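Local coordinates for hypothetical protein PA1835 (Pseudomonas aeruginosa, PDB 1YOC) that is of unknown function but has a hotdog fold and is related to PaaI-type thioesterases, so it may act on acyl thioesters, at residues S31-F36 / T47-R52; A26-S31 / L66-E71; Y43-F48 / D104-A109; N56-V61 / L98-G103; Q5-Y10 / A20-F25. All coordinates share one frame; numbering follows the deposited sequence.

Contact 1: S31-F36 / T47-R52; sequences SIAPQF and TFPKRR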
# COMPACT_ATOMS: atom_id res chain seq x y z
N SER B 31 11.21 -1.09 -2.74
CA SER B 31 10.84 -2.09 -1.74
C SER B 31 10.23 -3.32 -2.41
O SER B 31 10.22 -4.39 -1.80
CB SER B 31 9.86 -1.54 -0.67
OG SER B 31 8.61 -1.14 -1.24
N ILE B 32 9.70 -3.18 -3.64
CA ILE B 32 9.20 -4.40 -4.31
C ILE B 32 10.08 -4.80 -5.51
O ILE B 32 9.78 -5.80 -6.17
CB ILE B 32 7.72 -4.28 -4.78
CG1 ILE B 32 7.55 -3.14 -5.80
CG2 ILE B 32 6.80 -4.02 -3.57
CD1 ILE B 32 6.13 -3.16 -6.48
N ALA B 33 11.17 -4.07 -5.76
CA ALA B 33 12.10 -4.39 -6.88
C ALA B 33 11.35 -4.64 -8.18
O ALA B 33 11.47 -5.69 -8.80
CB ALA B 33 12.94 -5.64 -6.50
N PRO B 34 10.58 -3.65 -8.64
CA PRO B 34 9.80 -3.81 -9.86
C PRO B 34 10.55 -3.57 -11.18
O PRO B 34 11.67 -3.06 -11.19
CB PRO B 34 8.70 -2.76 -9.66
CG PRO B 34 9.53 -1.57 -9.06
CD PRO B 34 10.58 -2.24 -8.17
N GLN B 35 9.91 -3.99 -12.28
CA GLN B 35 10.45 -3.74 -13.62
C GLN B 35 9.23 -3.42 -14.47
O GLN B 35 8.10 -3.87 -14.16
CB GLN B 35 11.12 -5.00 -14.19
CG GLN B 35 12.35 -5.47 -13.41
CD GLN B 35 13.51 -4.49 -13.58
OE1 GLN B 35 13.58 -3.74 -14.56
NE2 GLN B 35 14.43 -4.51 -12.64
N PHE B 36 9.40 -2.63 -15.51
CA PHE B 36 8.28 -2.39 -16.42
C PHE B 36 8.43 -3.37 -17.59
O PHE B 36 9.57 -3.58 -18.10
CB PHE B 36 8.34 -0.99 -17.02
CG PHE B 36 7.64 0.05 -16.19
CD1 PHE B 36 6.30 0.37 -16.43
CD2 PHE B 36 8.31 0.68 -15.16
CE1 PHE B 36 5.65 1.33 -15.61
CE2 PHE B 36 7.68 1.61 -14.37
CZ PHE B 36 6.34 1.94 -14.58
N THR B 47 6.12 -5.82 -13.46
CA THR B 47 6.23 -7.12 -12.82
C THR B 47 7.11 -6.94 -11.59
O THR B 47 7.86 -5.98 -11.53
CB THR B 47 6.96 -8.16 -13.73
OG1 THR B 47 8.26 -7.65 -14.08
CG2 THR B 47 6.18 -8.42 -15.02
N PHE B 48 6.96 -7.79 -10.57
CA PHE B 48 7.93 -7.75 -9.47
C PHE B 48 8.04 -9.19 -8.96
O PHE B 48 7.08 -9.98 -9.00
CB PHE B 48 7.59 -6.71 -8.37
CG PHE B 48 6.41 -7.06 -7.49
CD1 PHE B 48 6.60 -7.77 -6.32
CD2 PHE B 48 5.13 -6.58 -7.81
CE1 PHE B 48 5.50 -8.00 -5.41
CE2 PHE B 48 4.03 -6.78 -6.94
CZ PHE B 48 4.21 -7.48 -5.75
N PRO B 49 9.23 -9.57 -8.47
CA PRO B 49 9.38 -10.95 -8.00
C PRO B 49 8.93 -11.29 -6.59
O PRO B 49 9.01 -10.48 -5.67
CB PRO B 49 10.88 -11.20 -8.16
CG PRO B 49 11.46 -9.84 -7.72
CD PRO B 49 10.50 -8.83 -8.43
N LYS B 50 8.48 -12.52 -6.42
CA LYS B 50 8.15 -12.99 -5.09
C LYS B 50 9.52 -13.23 -4.41
O LYS B 50 10.43 -13.85 -5.01
CB LYS B 50 7.38 -14.31 -5.16
CG LYS B 50 7.17 -14.97 -3.78
CD LYS B 50 6.02 -15.98 -3.83
CE LYS B 50 5.81 -16.68 -2.49
NZ LYS B 50 6.64 -17.89 -2.33
N ARG B 51 9.68 -12.74 -3.20
CA ARG B 51 10.93 -12.95 -2.45
C ARG B 51 10.58 -12.68 -0.98
O ARG B 51 9.56 -12.06 -0.71
CB ARG B 51 12.05 -12.02 -2.95
CG ARG B 51 11.67 -10.55 -2.85
CD ARG B 51 12.84 -9.62 -3.26
NE ARG B 51 12.37 -8.23 -3.24
CZ ARG B 51 13.08 -7.20 -2.80
NH1 ARG B 51 14.33 -7.38 -2.34
NH2 ARG B 51 12.50 -6.01 -2.74
N ARG B 52 11.42 -13.14 -0.04
CA ARG B 52 11.11 -12.96 1.39
C ARG B 52 10.64 -11.57 1.80
O ARG B 52 9.66 -11.43 2.53
CB ARG B 52 12.32 -13.33 2.26
CG ARG B 52 11.99 -13.44 3.76
CD ARG B 52 13.27 -13.64 4.61
NE ARG B 52 14.06 -12.44 4.57
CZ ARG B 52 13.77 -11.34 5.27
NH1 ARG B 52 12.72 -11.35 6.10
NH2 ARG B 52 14.47 -10.23 5.10
O HOH W 1 10.10 -8.03 -4.82

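Contact 2: A26-S31 / L66-E71; sequences APYFAS and LCNAAE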
# COMPACT_ATOMS: atom_id res chain seq x y z
N ALA B 26 12.71 7.23 -6.80
CA ALA B 26 11.30 7.05 -6.30
C ALA B 26 11.57 5.89 -5.36
O ALA B 26 11.07 4.78 -5.56
CB ALA B 26 10.38 6.61 -7.45
N PRO B 27 12.36 6.15 -4.30
CA PRO B 27 12.75 5.12 -3.36
C PRO B 27 11.84 4.02 -2.89
O PRO B 27 12.23 2.85 -2.96
CB PRO B 27 13.36 5.91 -2.21
CG PRO B 27 13.91 7.14 -2.92
CD PRO B 27 12.73 7.48 -3.78
N TYR B 28 10.66 4.38 -2.38
CA TYR B 28 9.82 3.33 -1.86
C TYR B 28 9.41 2.27 -2.89
O TYR B 28 9.09 1.16 -2.50
CB TYR B 28 8.60 3.90 -1.09
CG TYR B 28 7.98 2.86 -0.18
CD1 TYR B 28 8.73 2.28 0.86
CD2 TYR B 28 6.66 2.41 -0.40
CE1 TYR B 28 8.17 1.27 1.66
CE2 TYR B 28 6.10 1.41 0.40
CZ TYR B 28 6.85 0.85 1.40
OH TYR B 28 6.30 -0.18 2.11
N PHE B 29 9.41 2.59 -4.17
CA PHE B 29 9.07 1.56 -5.16
C PHE B 29 10.11 0.43 -5.16
O PHE B 29 9.80 -0.72 -5.48
CB PHE B 29 8.95 2.18 -6.55
CG PHE B 29 7.65 2.92 -6.76
CD1 PHE B 29 6.43 2.30 -6.47
CD2 PHE B 29 7.64 4.20 -7.29
CE1 PHE B 29 5.22 2.97 -6.72
CE2 PHE B 29 6.45 4.85 -7.54
CZ PHE B 29 5.24 4.24 -7.26
N ALA B 30 11.34 0.75 -4.76
CA ALA B 30 12.42 -0.24 -4.69
C ALA B 30 12.10 -1.35 -3.69
O ALA B 30 12.65 -2.45 -3.79
CB ALA B 30 13.77 0.47 -4.30
N SER B 31 11.21 -1.09 -2.74
CA SER B 31 10.84 -2.09 -1.74
C SER B 31 10.23 -3.32 -2.41
O SER B 31 10.22 -4.39 -1.80
CB SER B 31 9.86 -1.54 -0.67
OG SER B 31 8.61 -1.14 -1.24
N LEU B 66 1.39 -5.49 -3.47
CA LEU B 66 0.55 -5.50 -4.66
C LEU B 66 0.05 -4.06 -4.89
O LEU B 66 -0.03 -3.59 -6.05
CB LEU B 66 -0.65 -6.46 -4.48
CG LEU B 66 -0.28 -7.92 -4.18
CD1 LEU B 66 -1.53 -8.70 -3.75
CD2 LEU B 66 0.37 -8.55 -5.40
N CYS B 67 -0.33 -3.37 -3.83
CA CYS B 67 -0.79 -1.98 -3.98
C CYS B 67 0.34 -1.14 -4.55
O CYS B 67 0.11 -0.24 -5.37
CB CYS B 67 -1.23 -1.36 -2.64
SG CYS B 67 -2.74 -2.03 -1.97
N ASN B 68 1.57 -1.39 -4.07
CA ASN B 68 2.71 -0.62 -4.57
C ASN B 68 2.90 -0.79 -6.08
O ASN B 68 3.19 0.18 -6.81
CB ASN B 68 3.97 -1.05 -3.82
CG ASN B 68 4.96 0.12 -3.59
OD1 ASN B 68 6.06 -0.10 -3.07
ND2 ASN B 68 4.56 1.35 -3.94
N ALA B 69 2.74 -2.03 -6.58
CA ALA B 69 2.88 -2.28 -8.01
C ALA B 69 1.77 -1.51 -8.76
O ALA B 69 1.98 -0.96 -9.84
CB ALA B 69 2.72 -3.82 -8.31
N ALA B 70 0.57 -1.50 -8.18
CA ALA B 70 -0.58 -0.82 -8.82
C ALA B 70 -0.33 0.67 -8.90
O ALA B 70 -0.58 1.31 -9.93
CB ALA B 70 -1.87 -1.10 -8.01
N GLU B 71 0.19 1.23 -7.81
CA GLU B 71 0.49 2.65 -7.78
C GLU B 71 1.55 2.98 -8.85
O GLU B 71 1.48 4.02 -9.52
CB GLU B 71 1.05 3.01 -6.41
CG GLU B 71 1.52 4.41 -6.32
CD GLU B 71 0.42 5.36 -5.89
OE1 GLU B 71 -0.79 5.09 -6.18
OE2 GLU B 71 0.82 6.39 -5.27

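Contact 3: Y43-F48 / D104-A109; sequences YAEVTF and DVRAVA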
# COMPACT_ATOMS: atom_id res chain seq x y z
N TYR B 43 -1.25 2.74 -21.50
CA TYR B 43 -1.00 1.34 -21.05
C TYR B 43 0.27 1.15 -20.23
O TYR B 43 1.33 1.63 -20.62
CB TYR B 43 -0.91 0.41 -22.29
CG TYR B 43 -0.78 -1.06 -21.92
CD1 TYR B 43 -1.91 -1.80 -21.57
CD2 TYR B 43 0.48 -1.69 -21.85
CE1 TYR B 43 -1.80 -3.16 -21.15
CE2 TYR B 43 0.61 -3.05 -21.41
CZ TYR B 43 -0.54 -3.76 -21.07
OH TYR B 43 -0.45 -5.07 -20.62
N ALA B 44 0.20 0.46 -19.09
CA ALA B 44 1.42 0.18 -18.34
C ALA B 44 1.33 -1.23 -17.80
O ALA B 44 0.24 -1.72 -17.40
CB ALA B 44 1.61 1.17 -17.18
N GLU B 45 2.46 -1.92 -17.82
CA GLU B 45 2.52 -3.26 -17.30
C GLU B 45 3.83 -3.42 -16.55
O GLU B 45 4.91 -3.15 -17.09
CB GLU B 45 2.41 -4.29 -18.44
CG GLU B 45 2.41 -5.74 -17.97
CD GLU B 45 2.30 -6.72 -19.16
OE1 GLU B 45 1.79 -6.32 -20.24
OE2 GLU B 45 2.71 -7.88 -19.03
N VAL B 46 3.71 -3.83 -15.29
CA VAL B 46 4.89 -3.98 -14.43
C VAL B 46 4.92 -5.38 -13.82
O VAL B 46 3.88 -6.06 -13.68
CB VAL B 46 4.90 -2.96 -13.22
CG1 VAL B 46 4.74 -1.51 -13.71
CG2 VAL B 46 3.83 -3.28 -12.28
N THR B 47 6.12 -5.82 -13.46
CA THR B 47 6.23 -7.12 -12.82
C THR B 47 7.11 -6.94 -11.59
O THR B 47 7.86 -5.98 -11.53
CB THR B 47 6.96 -8.16 -13.73
OG1 THR B 47 8.26 -7.65 -14.08
CG2 THR B 47 6.18 -8.42 -15.02
N PHE B 48 6.96 -7.79 -10.57
CA PHE B 48 7.93 -7.75 -9.47
C PHE B 48 8.04 -9.19 -8.96
O PHE B 48 7.08 -9.98 -9.00
CB PHE B 48 7.59 -6.71 -8.37
CG PHE B 48 6.41 -7.06 -7.49
CD1 PHE B 48 6.60 -7.77 -6.32
CD2 PHE B 48 5.13 -6.58 -7.81
CE1 PHE B 48 5.50 -8.00 -5.41
CE2 PHE B 48 4.03 -6.78 -6.94
CZ PHE B 48 4.21 -7.48 -5.75
N ASP B 104 5.58 -14.75 -8.63
CA ASP B 104 5.88 -13.45 -9.23
C ASP B 104 4.60 -12.82 -9.75
O ASP B 104 3.75 -13.49 -10.30
CB ASP B 104 6.90 -13.57 -10.37
CG ASP B 104 8.23 -14.19 -9.90
OD1 ASP B 104 8.62 -14.09 -8.70
OD2 ASP B 104 8.90 -14.79 -10.76
N VAL B 105 4.52 -11.51 -9.56
CA VAL B 105 3.36 -10.72 -9.93
C VAL B 105 3.50 -9.87 -11.19
O VAL B 105 4.58 -9.35 -11.48
CB VAL B 105 3.02 -9.76 -8.73
CG1 VAL B 105 1.75 -9.00 -9.01
CG2 VAL B 105 2.81 -10.60 -7.45
N ARG B 106 2.41 -9.78 -11.94
CA ARG B 106 2.34 -8.95 -13.15
C ARG B 106 1.12 -8.02 -12.92
O ARG B 106 0.03 -8.50 -12.65
CB ARG B 106 2.09 -9.84 -14.39
CG ARG B 106 2.08 -9.15 -15.78
CD ARG B 106 1.93 -10.23 -16.95
NE ARG B 106 0.52 -10.40 -17.39
CZ ARG B 106 -0.25 -11.47 -17.11
NH1 ARG B 106 0.24 -12.47 -16.38
NH2 ARG B 106 -1.50 -11.55 -17.56
N ALA B 107 1.32 -6.71 -13.01
CA ALA B 107 0.20 -5.80 -12.80
C ALA B 107 -0.04 -5.04 -14.09
O ALA B 107 0.89 -4.51 -14.68
CB ALA B 107 0.52 -4.82 -11.63
N VAL B 108 -1.30 -4.98 -14.50
CA VAL B 108 -1.65 -4.33 -15.75
C VAL B 108 -2.59 -3.16 -15.52
O VAL B 108 -3.62 -3.30 -14.84
CB VAL B 108 -2.35 -5.36 -16.70
CG1 VAL B 108 -2.81 -4.65 -17.98
CG2 VAL B 108 -1.39 -6.55 -17.01
N ALA B 109 -2.24 -2.00 -16.07
CA ALA B 109 -3.07 -0.81 -15.96
C ALA B 109 -3.51 -0.50 -17.39
O ALA B 109 -2.72 -0.00 -18.21
CB ALA B 109 -2.23 0.41 -15.32

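Contact 4: N56-V61 / L98-G103; sequences NHIGTV and LAKATG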
# COMPACT_ATOMS: atom_id res chain seq x y z
N ASN B 56 3.88 -11.59 3.45
CA ASN B 56 3.01 -11.34 4.60
C ASN B 56 3.22 -12.53 5.54
O ASN B 56 4.11 -13.36 5.31
CB ASN B 56 1.52 -11.28 4.22
CG ASN B 56 1.05 -12.53 3.47
OD1 ASN B 56 1.60 -13.63 3.64
ND2 ASN B 56 0.05 -12.34 2.62
N HIS B 57 2.39 -12.61 6.58
CA HIS B 57 2.55 -13.66 7.59
C HIS B 57 2.12 -15.07 7.20
O HIS B 57 2.35 -15.99 7.98
CB HIS B 57 1.87 -13.28 8.90
CG HIS B 57 0.40 -13.01 8.77
ND1 HIS B 57 -0.09 -11.88 8.16
CD2 HIS B 57 -0.67 -13.77 9.09
CE1 HIS B 57 -1.41 -11.96 8.10
NE2 HIS B 57 -1.79 -13.10 8.66
N ILE B 58 1.50 -15.23 6.02
CA ILE B 58 1.18 -16.57 5.55
C ILE B 58 2.09 -16.94 4.37
O ILE B 58 1.83 -17.88 3.63
CB ILE B 58 -0.30 -16.75 5.17
CG1 ILE B 58 -0.71 -15.80 4.03
CG2 ILE B 58 -1.15 -16.53 6.39
CD1 ILE B 58 -1.97 -16.27 3.35
N GLY B 59 3.19 -16.20 4.25
CA GLY B 59 4.19 -16.45 3.22
C GLY B 59 3.76 -16.24 1.78
O GLY B 59 4.30 -16.87 0.87
N THR B 60 2.77 -15.38 1.56
CA THR B 60 2.38 -15.08 0.19
C THR B 60 2.74 -13.60 -0.03
O THR B 60 3.17 -12.91 0.90
CB THR B 60 0.85 -15.39 -0.09
OG1 THR B 60 0.01 -14.56 0.70
CG2 THR B 60 0.53 -16.85 0.26
N VAL B 61 2.57 -13.12 -1.24
CA VAL B 61 2.95 -11.73 -1.51
C VAL B 61 2.01 -10.79 -0.75
O VAL B 61 0.77 -10.91 -0.79
CB VAL B 61 2.95 -11.41 -3.01
CG1 VAL B 61 3.45 -9.93 -3.21
CG2 VAL B 61 3.94 -12.37 -3.75
N LEU B 98 -8.39 -10.64 -4.24
CA LEU B 98 -9.12 -11.77 -4.82
C LEU B 98 -8.64 -13.17 -4.48
O LEU B 98 -9.46 -14.10 -4.40
CB LEU B 98 -9.13 -11.65 -6.35
CG LEU B 98 -9.49 -10.25 -6.90
CD1 LEU B 98 -9.58 -10.34 -8.41
CD2 LEU B 98 -10.80 -9.73 -6.29
N ALA B 99 -7.33 -13.33 -4.35
CA ALA B 99 -6.75 -14.65 -4.08
C ALA B 99 -5.37 -14.41 -3.48
O ALA B 99 -4.83 -13.32 -3.59
CB ALA B 99 -6.61 -15.44 -5.42
N LYS B 100 -4.80 -15.42 -2.85
CA LYS B 100 -3.43 -15.28 -2.33
C LYS B 100 -2.50 -15.20 -3.53
O LYS B 100 -2.70 -15.87 -4.54
CB LYS B 100 -3.04 -16.50 -1.47
CG LYS B 100 -3.99 -16.74 -0.29
CD LYS B 100 -4.58 -15.42 0.23
CE LYS B 100 -5.49 -15.63 1.45
NZ LYS B 100 -4.68 -16.12 2.58
N ALA B 101 -1.44 -14.41 -3.41
CA ALA B 101 -0.48 -14.21 -4.50
C ALA B 101 0.73 -15.06 -4.15
O ALA B 101 1.55 -14.70 -3.29
CB ALA B 101 -0.10 -12.75 -4.60
N THR B 102 0.81 -16.20 -4.82
CA THR B 102 1.86 -17.18 -4.48
C THR B 102 3.08 -17.27 -5.38
O THR B 102 3.80 -18.28 -5.37
CB THR B 102 1.21 -18.56 -4.40
OG1 THR B 102 0.80 -18.94 -5.71
CG2 THR B 102 -0.01 -18.52 -3.46
N GLY B 103 3.33 -16.23 -6.17
CA GLY B 103 4.49 -16.25 -7.05
C GLY B 103 4.74 -14.86 -7.60
O GLY B 103 4.19 -13.89 -7.07
O HOH W 2 -1.02 -12.75 -1.15

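Contact 5: Q5-Y10 / A20-F25; sequences QMMQMY and AMIGQF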
# COMPACT_ATOMS: atom_id res chain seq x y z
N GLN B 5 9.09 9.50 -18.30
CA GLN B 5 10.29 9.57 -19.13
C GLN B 5 11.44 8.83 -18.43
O GLN B 5 12.20 8.10 -19.08
CB GLN B 5 10.65 11.05 -19.42
CG GLN B 5 9.64 11.75 -20.34
CD GLN B 5 9.75 13.28 -20.33
OE1 GLN B 5 8.83 13.99 -20.79
NE2 GLN B 5 10.87 13.79 -19.82
N MET B 6 11.56 8.98 -17.11
CA MET B 6 12.61 8.27 -16.37
C MET B 6 12.38 6.77 -16.47
O MET B 6 13.27 6.00 -16.82
CB MET B 6 12.60 8.68 -14.89
CG MET B 6 13.16 10.10 -14.62
SD MET B 6 14.94 10.11 -14.96
CE MET B 6 15.53 9.41 -13.43
N MET B 7 11.16 6.34 -16.16
CA MET B 7 10.88 4.92 -16.21
C MET B 7 11.21 4.34 -17.59
O MET B 7 11.84 3.29 -17.70
CB MET B 7 9.41 4.62 -15.88
CG MET B 7 8.95 5.04 -14.48
SD MET B 7 9.94 4.37 -13.12
CE MET B 7 9.18 5.38 -11.71
N GLN B 8 10.78 5.03 -18.63
CA GLN B 8 11.01 4.51 -19.97
C GLN B 8 12.47 4.48 -20.33
O GLN B 8 12.98 3.46 -20.80
CB GLN B 8 10.22 5.34 -20.99
CG GLN B 8 8.72 5.21 -20.79
CD GLN B 8 7.88 6.12 -21.68
OE1 GLN B 8 8.05 7.36 -21.69
NE2 GLN B 8 6.95 5.52 -22.41
N MET B 9 13.14 5.60 -20.09
CA MET B 9 14.57 5.69 -20.40
C MET B 9 15.35 4.52 -19.78
O MET B 9 16.16 3.87 -20.45
CB MET B 9 15.11 7.04 -19.90
CG MET B 9 16.60 7.23 -20.07
SD MET B 9 17.29 8.74 -19.24
CE MET B 9 19.01 8.11 -18.98
N TYR B 10 15.09 4.22 -18.52
CA TYR B 10 15.84 3.16 -17.90
C TYR B 10 15.31 1.75 -18.16
O TYR B 10 16.06 0.79 -18.07
CB TYR B 10 15.95 3.42 -16.40
CG TYR B 10 16.93 4.54 -16.08
CD1 TYR B 10 16.54 5.88 -16.12
CD2 TYR B 10 18.27 4.25 -15.78
CE1 TYR B 10 17.48 6.93 -15.89
CE2 TYR B 10 19.20 5.28 -15.55
CZ TYR B 10 18.80 6.61 -15.61
OH TYR B 10 19.74 7.62 -15.44
N ALA B 20 18.44 0.37 -9.95
CA ALA B 20 19.24 1.38 -9.21
C ALA B 20 18.64 2.76 -9.38
O ALA B 20 18.66 3.60 -8.44
CB ALA B 20 20.69 1.39 -9.71
N MET B 21 18.09 3.01 -10.56
CA MET B 21 17.49 4.31 -10.77
C MET B 21 16.26 4.46 -9.86
O MET B 21 16.09 5.47 -9.15
CB MET B 21 17.10 4.50 -12.25
CG MET B 21 16.37 5.81 -12.58
SD MET B 21 14.57 5.83 -12.09
CE MET B 21 13.87 4.54 -13.27
N ILE B 22 15.40 3.46 -9.82
CA ILE B 22 14.19 3.66 -9.03
C ILE B 22 14.52 3.77 -7.53
O ILE B 22 13.90 4.53 -6.81
CB ILE B 22 13.13 2.58 -9.40
CG1 ILE B 22 11.72 3.14 -9.16
CG2 ILE B 22 13.41 1.34 -8.67
CD1 ILE B 22 10.59 2.29 -9.73
N GLY B 23 15.55 3.05 -7.09
CA GLY B 23 15.97 3.10 -5.70
C GLY B 23 16.40 4.51 -5.29
O GLY B 23 16.21 4.96 -4.14
N GLN B 24 16.95 5.24 -6.26
CA GLN B 24 17.41 6.60 -5.97
C GLN B 24 16.34 7.66 -6.21
O GLN B 24 16.18 8.60 -5.41
CB GLN B 24 18.65 6.92 -6.82
CG GLN B 24 19.17 8.38 -6.62
CD GLN B 24 20.00 8.52 -5.36
OE1 GLN B 24 20.02 9.58 -4.69
NE2 GLN B 24 20.70 7.46 -5.02
N PHE B 25 15.56 7.49 -7.28
CA PHE B 25 14.62 8.53 -7.62
C PHE B 25 13.14 8.41 -7.26
O PHE B 25 12.38 9.41 -7.38
CB PHE B 25 14.86 8.85 -9.10
CG PHE B 25 16.26 9.41 -9.36
CD1 PHE B 25 16.56 10.76 -9.10
CD2 PHE B 25 17.28 8.58 -9.85
CE1 PHE B 25 17.86 11.28 -9.32
CE2 PHE B 25 18.60 9.11 -10.07
CZ PHE B 25 18.87 10.46 -9.81

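Contact 1: S31-F36 / T47-R52
The open end of the beta hairpin built from strands 35-40 and 43-48, at the margin of the hotdog sheet, is closed by Gln35 and Thr47, an antiparallel hydrogen-bonded pair. Gln35 N donates to Thr47 O at 3.0 Å, and Thr47 N returns a bond to Gln35 O at 2.9 Å. The ladder goes no further toward Pro34, which has no N-H to offer; its CA lies 3.4 Å from Thr47 O in a CA-H...O contact. From here the chains turn to side-chain packing. Phe48 holds its CG between its own N and carbonyl carbon (chi1 72°), which sets the ring against Ile32. Both CB and CD1 of Ile32 lie over one face, and CD1 makes a CH-pi contact 4.2 Å from the ring centroid. Ala69 of helix 63-81 also touches this ring, while Ile32 packs on Tyr28 of the second subunit. Arg51 stays extended from CG to NE and carries its guanidinium back to the 31-36 segment, where Ala33 CB covers one face and Ser31 O sits at the edge, near the plane. Beside it a water bridges the two chains: it donates to Ile32 O at 2.6 Å and to Pro49 O at 2.8 Å, and accepts from Arg51 NE at 2.8 Å.

Contact 2: A26-S31 / L66-E71
Phe29 and Tyr28 take the side chain of Asn68 between them, one ring on each side of the amide plane. The amide plane is turned 28° from the Phe29 ring and 36° from that of Tyr28, so neither pair is a flat stack; Asn68 CG lies 3.9 Å from Phe29 CD1. The Phe29 ring also leans on the helix backbone, with CE1 3.5 Å from Asn68 O. One turn further along, Glu71 brings its CG to the edge of the same ring, 3.8 Å from CZ. The next shell sets the 26-31 side. Tyr28 O accepts two bonds, from Ser31 OG at 2.7 Å and from Ser31 N at 3.1 Å, and the hydroxyl oxygen thereby sits over the centre of the Tyr28 ring. Ser31 OG also bonds to Tyr28 OH of the second subunit, and His62 of that subunit meets Phe29 edge-to-face. Central helix 63-81 and the subunit interface thus come together at one buried spot. This is the layout of a hotdog dimer, and in thioesterases of the fold the active site usually lies at such an interface, beside the central helix.

Contact 3: Y43-F48 / D104-A109
Val105 packs against one face of the Phe48 ring, its CB in a CH-pi contact 4.0 Å from the centroid. Both methyls rest on that same face toward the far end of the ring, CG1 next to CE2 and CG2 next to CZ. Further along the same face of the sheet the bumps get smaller: Val46 CG2 settles on Ala107 CB at 3.7 Å, and Ala44 faces Ala109 with only methyls between them. On the other face, Val108 is the ridge. Its CG1 presses against Tyr43 CE1 at 3.6 Å, and its CG2 runs alongside Glu45 CG at 4.0 Å. An extended chain (chi1 -178°) lets Glu45 reach past Val108; Tyr43 OH donates to its OE1 at 2.6 Å, while OE2 forms a long salt bridge of 3.7 Å with Arg106 NE. The stronger partner of Arg106 is Asp132, which forms a salt bridge with its NH1. Six backbone bonds, two at each of three pairs, keep the strands in antiparallel register. Strands 35-40 and 120-130 flank this pair, and helix 63-81 packs across the Phe48 face, with Leu66 against Val105 and Ala73 and Met77 against Ala109.

Contact 4: N56-V61 / L98-G103
Val61 N meets the flat peptide group of Ala101 in the plane of its carbonyl, donating to Ala101 O at 2.8 Å in an almost perfectly straight bond (179° at the hydrogen). The second flat group, the Asn56 amide, organises the other loop from within. Thr60 N and Ile58 N reach Asn56 OD1 from opposite faces of the amide, at 3.0 Å and 2.9 Å respectively; the bond from Ile58 N makes this an Asx turn, laid over the type I beta turn from Asn56 to Gly59. At the nitrogen end, Asn56 ND2 donates to Thr60 OG1 at 2.9 Å, with the oxygen tilted a little from the amide plane. Both ends of the amide therefore hold Thr60, one of the residues whose side chains face the 98-103 loop. With OG1 between the backbone N and the carbonyl carbon (chi1 64°), CG2 falls opposite the carbonyl carbon and meets Lys100 CB and Thr102 CG2, while OG1 turns to a bridging water. The water lies 2.8 Å from Thr60 OG1, donates to Val61 O at 2.6 Å and accepts from Ala101 N at 2.8 Å. Beneath this polar row, Val61 CB and Ala101 CB pack at 3.7 Å, and Val61 CG2 extends toward Gly103 O. Two irregular loops, one leading into helix 63-81 and the other into strand 105-110, are thus joined without a beta ladder: a single direct backbone bond and one shared water give partners to the N and the O of both Val61 and Ala101, and a small apolar patch does the rest.

Contact 5: Q5-Y10 / A20-F25
With CG swung opposite its backbone N (chi1 176°) and further bends at chi2 and chi3, Met21 lays its side chain across the Tyr10 ring. CG lies over the ring centre in a CH-pi contact, 3.6 Å from the centroid, while SD hangs obliquely at 5.0 Å in a Met-aromatic contact. The methyl end then curls round to Tyr10 CB. Met6, bent at chi2 and chi3, comes in from the same helix as Tyr10: its CE touches Met21 CG at 3.8 Å and also lies over one face of the Phe25 ring, 4.1 Å from CD2. Gln24 CG covers the opposite face of that ring. Deeper in, Met7 crosses at about a right angle both Met21 and Ile22, with SD 3.9 Å from Met21 CE and its own CE 3.9 Å from Ile22 CD1. No hydrogen bond joins the two segments; flexible thioether chains fill the space between axes 10.7 Å apart. Met7 and Ile22 both go on to touch Leu72 of helix 63-81. At 157° between their directions, helices 2-13 and 15-25 form an antiparallel helical hairpin at the N-terminus, packed against central helix 63-81 of the hotdog fold.

In the fold
Contact 2 is the most buried and contact 4 the farthest from the chain centre of the five. Contacts 1 and 3 share strand 43-48 and meet at Phe48; contact 3 is a regular ladder, whereas contact 1 keeps one bridge before giving way to a water and packing. Helix 63-81 links them to contact 2 through Ala69. Contact 4 joins loops by a direct backbone bond and a water, and touches contacts 1 to 3 through Val61. Contact 5 is wholly apolar across its helices; it reaches contacts 1 and 2 through Ile22 but stays about 16 Å from contact 4 at the nearest atoms. Contacts 1, 2 and 4 also touch the second subunit.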